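Local coordinates for protein pyruvate carboxylase n-terminal domain (PDB 1ULZ) that forms the biotin carboxylase subunit of a pyruvate carboxylase, a protein of the ATP-grasp family that assembles from two copies of the chain, at residues A[246-249]-A[250-253]; A[369-372]-A[373-377]. The protein carries 1 engineered substitution. One frame throughout, in Å; residues are numbered along the deposited sequence.

Contact 1 (A[246-249]-A[250-253])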
loop_
_atom_site.group_PDB
_atom_site.type_symbol
_atom_site.label_atom_id
_atom_site.label_comp_id
_atom_site.label_asym_id
_atom_site.label_seq_id
_atom_site.Cartn_x
_atom_site.Cartn_y
_atom_site.Cartn_z
ATOM N N LEU A 246 0.656 -18.792 -17.405
ATOM C CA LEU A 246 -0.520 -19.624 -17.154
ATOM C C LEU A 246 -1.808 -18.879 -17.435
ATOM O O LEU A 246 -1.952 -17.703 -17.083
ATOM C CB LEU A 246 -0.550 -20.128 -15.706
ATOM C CG LEU A 246 0.602 -21.033 -15.274
ATOM C CD1 LEU A 246 0.429 -21.416 -13.817
ATOM C CD2 LEU A 246 0.652 -22.269 -16.161
ATOM N N THR A 247 -2.737 -19.567 -18.090
ATOM C CA THR A 247 -4.042 -18.995 -18.391
ATOM C C THR A 247 -4.900 -19.330 -17.172
ATOM O O THR A 247 -4.506 -20.152 -16.345
ATOM C CB THR A 247 -4.667 -19.653 -19.629
ATOM O OG1 THR A 247 -4.794 -21.062 -19.400
ATOM C CG2 THR A 247 -3.797 -19.416 -20.855
ATOM N N PRO A 248 -6.078 -18.701 -17.041
ATOM C CA PRO A 248 -6.929 -18.998 -15.883
ATOM C C PRO A 248 -7.273 -20.486 -15.744
ATOM O O PRO A 248 -7.330 -21.011 -14.629
ATOM C CB PRO A 248 -8.160 -18.131 -16.128
ATOM C CG PRO A 248 -7.581 -16.933 -16.842
ATOM C CD PRO A 248 -6.622 -17.580 -17.826
ATOM N N GLU A 249 -7.498 -21.166 -16.868
ATOM C CA GLU A 249 -7.831 -22.587 -16.816
ATOM C C GLU A 249 -6.650 -23.435 -16.360
ATOM O O GLU A 249 -6.824 -24.388 -15.595
ATOM C CB GLU A 249 -8.345 -23.088 -18.175
ATOM C CG GLU A 249 -8.028 -22.192 -19.374
ATOM C CD GLU A 249 -8.760 -20.859 -19.324
ATOM O OE1 GLU A 249 -9.990 -20.864 -19.066
ATOM O OE2 GLU A 249 -8.114 -19.811 -19.548
ATOM N N LYS A 250 -5.450 -23.102 -16.825
ATOM C CA LYS A 250 -4.275 -23.857 -16.417
ATOM C C LYS A 250 -3.890 -23.494 -14.991
ATOM O O LYS A 250 -3.357 -24.322 -14.250
ATOM C CB LYS A 250 -3.111 -23.594 -17.368
ATOM C CG LYS A 250 -3.247 -24.324 -18.704
ATOM C CD LYS A 250 -1.984 -24.139 -19.529
ATOM C CE LYS A 250 -0.739 -24.432 -18.680
ATOM N NZ LYS A 250 0.520 -23.920 -19.305
ATOM N N ARG A 251 -4.168 -22.251 -14.608
ATOM C CA ARG A 251 -3.875 -21.794 -13.256
ATOM C C ARG A 251 -4.651 -22.672 -12.283
ATOM O O ARG A 251 -4.103 -23.144 -11.288
ATOM C CB ARG A 251 -4.290 -20.328 -13.075
ATOM C CG ARG A 251 -4.198 -19.837 -11.631
ATOM C CD ARG A 251 -4.174 -18.312 -11.549
ATOM N NE ARG A 251 -3.013 -17.782 -12.257
ATOM C CZ ARG A 251 -3.073 -17.110 -13.402
ATOM N NH1 ARG A 251 -4.248 -16.870 -13.973
ATOM N NH2 ARG A 251 -1.954 -16.702 -13.986
ATOM N N GLU A 252 -5.931 -22.892 -12.581
ATOM C CA GLU A 252 -6.767 -23.719 -11.718
ATOM C C GLU A 252 -6.425 -25.204 -11.842
ATOM O O GLU A 252 -6.453 -25.931 -10.849
ATOM C CB GLU A 252 -8.249 -23.484 -12.021
ATOM C CG GLU A 252 -8.732 -22.116 -11.565
ATOM C CD GLU A 252 -8.370 -21.825 -10.109
ATOM O OE1 GLU A 252 -8.087 -20.649 -9.786
ATOM O OE2 GLU A 252 -8.376 -22.768 -9.284
ATOM N N TYR A 253 -6.090 -25.650 -13.051
ATOM C CA TYR A 253 -5.743 -27.053 -13.254
ATOM C C TYR A 253 -4.599 -27.447 -12.321
ATOM O O TYR A 253 -4.721 -28.405 -11.558
ATOM C CB TYR A 253 -5.364 -27.312 -14.722
ATOM C CG TYR A 253 -4.737 -28.670 -14.975
ATOM C CD1 TYR A 253 -3.370 -28.791 -15.196
ATOM C CD2 TYR A 253 -5.502 -29.834 -14.952
ATOM C CE1 TYR A 253 -2.780 -30.024 -15.385
ATOM C CE2 TYR A 253 -4.917 -31.083 -15.141
ATOM C CZ TYR A 253 -3.554 -31.169 -15.355
ATOM O OH TYR A 253 -2.945 -32.394 -15.513
HETATM O O HOH W 1 -3.807 -15.332 -16.574
#
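R251 N donates to T247 O at 2.7 Å, the first i to i+4 bond of helix 248-264. The next two bonds of the ladder follow: E252 N to P248 O, 3.1 Å, and Y253 N to E249 O, 2.9 Å. T247 is the N-cap. Its OG1 lies between its own backbone N and carbonyl carbon (chi1 59°), which turns it toward the first turn. There it accepts a weak capping bond from K250 N at 3.4 Å.

The R251 side chain folds back past the start of the helix. CG is anti to the backbone N (chi1 172°), and the chain bends at chi3. One face of its guanidinium looks onto T247 O. L246 O lies obliquely to the group, 3.3 Å from R251 NH2. A water in the guanidinium plane accepts from R251 NH1 at 3.1 Å and donates to L246 O, also at 3.1 Å. The water thus links the arginine to the residue before the cap. R251 NH2 has a stronger partner in E225, a salt bridge, and F329 adds a cation-pi contact. E252 OE2 is hydrogen-bonded to H222.

The apolar packing is mainly between K250 and L246. The lysine chain crosses the leucine at about a right angle, and L246 CD2 touches K250 CE at 3.6 Å. K250 CB and CG also pass beside T247 OG1. The amine at the end of the chain reaches G281 O.

This is the N-terminal start of a helix in the ATP-grasp region. T247 OG1 caps one backbone N-H there, though only weakly. The charge of buried R251 is met by the carboxylate of E225, which probably offsets the cost of burying it.

Contact 2 (A[369-372]-A[373-377])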
loop_
_atom_site.group_PDB
_atom_site.type_symbol
_atom_site.label_atom_id
_atom_site.label_comp_id
_atom_site.label_asym_id
_atom_site.label_seq_id
_atom_site.Cartn_x
_atom_site.Cartn_y
_atom_site.Cartn_z
ATOM N N HIS A 369 9.926 -3.519 5.452
ATOM C CA HIS A 369 11.296 -3.283 5.903
ATOM C C HIS A 369 11.446 -3.019 7.398
ATOM O O HIS A 369 10.469 -2.811 8.121
ATOM C CB HIS A 369 11.903 -2.095 5.145
ATOM C CG HIS A 369 11.355 -0.767 5.568
ATOM N ND1 HIS A 369 12.010 0.420 5.324
ATOM C CD2 HIS A 369 10.231 -0.443 6.251
ATOM C CE1 HIS A 369 11.316 1.419 5.843
ATOM N NE2 HIS A 369 10.233 0.921 6.412
ATOM N N ALA A 370 12.698 -3.015 7.841
ATOM C CA ALA A 370 13.040 -2.751 9.234
ATOM C C ALA A 370 14.159 -1.706 9.251
ATOM O O ALA A 370 14.815 -1.495 10.270
ATOM C CB ALA A 370 13.514 -4.033 9.907
ATOM N N ALA A 371 14.349 -1.037 8.116
ATOM C CA ALA A 371 15.414 -0.059 7.980
ATOM C C ALA A 371 15.074 1.402 8.251
ATOM O O ALA A 371 13.914 1.816 8.268
ATOM C CB ALA A 371 16.038 -0.186 6.595
ATOM N N ALA A 372 16.136 2.171 8.452
ATOM C CA ALA A 372 16.072 3.604 8.714
ATOM C C ALA A 372 17.526 4.054 8.776
ATOM O O ALA A 372 18.434 3.230 8.661
ATOM C CB ALA A 372 15.381 3.871 10.048
ATOM N N ARG A 373 17.757 5.352 8.934
ATOM C CA ARG A 373 19.122 5.834 9.041
ATOM C C ARG A 373 19.737 5.118 10.237
ATOM O O ARG A 373 19.104 4.996 11.283
ATOM C CB ARG A 373 19.150 7.340 9.282
ATOM C CG ARG A 373 20.553 7.866 9.523
ATOM C CD ARG A 373 20.626 9.375 9.395
ATOM N NE ARG A 373 22.004 9.846 9.536
ATOM C CZ ARG A 373 22.707 9.770 10.661
ATOM N NH1 ARG A 373 22.156 9.249 11.757
ATOM N NH2 ARG A 373 23.966 10.196 10.689
ATOM N N GLY A 374 20.960 4.629 10.081
ATOM C CA GLY A 374 21.602 3.931 11.179
ATOM C C GLY A 374 21.514 2.427 11.015
ATOM O O GLY A 374 22.272 1.679 11.631
ATOM N N PHE A 375 20.573 1.983 10.190
ATOM C CA PHE A 375 20.399 0.563 9.923
ATOM C C PHE A 375 21.767 0.020 9.543
ATOM O O PHE A 375 22.500 0.651 8.786
ATOM C CB PHE A 375 19.409 0.376 8.776
ATOM C CG PHE A 375 19.200 -1.053 8.362
ATOM C CD1 PHE A 375 19.938 -1.604 7.325
ATOM C CD2 PHE A 375 18.218 -1.828 8.965
ATOM C CE1 PHE A 375 19.698 -2.898 6.887
ATOM C CE2 PHE A 375 17.969 -3.130 8.533
ATOM C CZ PHE A 375 18.708 -3.662 7.493
ATOM N N GLU A 376 22.115 -1.148 10.074
ATOM C CA GLU A 376 23.417 -1.728 9.790
ATOM C C GLU A 376 23.313 -3.123 9.208
ATOM O O GLU A 376 22.501 -3.935 9.652
ATOM C CB GLU A 376 24.252 -1.790 11.071
ATOM C CG GLU A 376 25.720 -2.082 10.816
ATOM C CD GLU A 376 26.440 -2.612 12.040
ATOM O OE1 GLU A 376 26.137 -2.150 13.171
ATOM O OE2 GLU A 376 27.314 -3.486 11.863
ATOM N N VAL A 377 24.140 -3.399 8.209
ATOM C CA VAL A 377 24.160 -4.715 7.586
ATOM C C VAL A 377 25.368 -5.485 8.132
ATOM O O VAL A 377 26.487 -5.306 7.641
ATOM C CB VAL A 377 24.294 -4.602 6.046
ATOM C CG1 VAL A 377 24.285 -5.979 5.426
ATOM C CG2 VAL A 377 23.154 -3.764 5.474
#
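The methyl group of A371 sits over one face of the F375 ring. This is a CH-pi contact: A371 CB lies 3.9 Å from the ring centroid and 22° off the ring normal. It is offset toward the rim, with F375 CD2 the nearest ring atom at 3.6 Å. The same CD2 also meets A371 CA at 3.5 Å, so the ring rests on the backbone as well as the methyl. A370 O approaches the ring obliquely, 3.7 Å from CD2.

The ring is brought there by a type II beta turn from A372 to F375. F375 N donates to A372 O at 2.9 Å. G374 takes the third place of the turn with a positive phi of 100°, which glycine adopts easily. At the last position of the turn, F375 CG is anti to its backbone N (chi1 177°), which swings the ring back along the chain to A371.

The loop follows strand 365-369 and has several neighbours. G374 and F375 make backbone bonds to I354, and the F375 side chain also touches I354. A371 packs on I385 of strand 384-392. A372 packs on Y357 of the second subunit, while H369 stacks on Y358 and bonds to V359 of that subunit.

One backbone bond closes the turn, and an apolar methyl-to-ring contact ties its far end to the residue before it. These contacts probably help hold the loop's shape where it borders the second subunit.

How the contacts relate
Contact 1 is partly buried and contact 2 is a surface contact. They lie on opposite sides of the chain's centre, with centres 40 Å apart and nearest atoms about 26 Å apart, so they do not touch. Contact 1 belongs to the ATP-grasp region and starts a helix. Contact 2 belongs to the biotin carboxylase C-terminal region and turns a loop between two strands. Both rely on backbone bonds, but contact 1 has a ladder of them with charged side chains, one of them linked by a water, while contact 2 has a single one between its two segments and an aromatic face. Only contact 2 meets the other subunit.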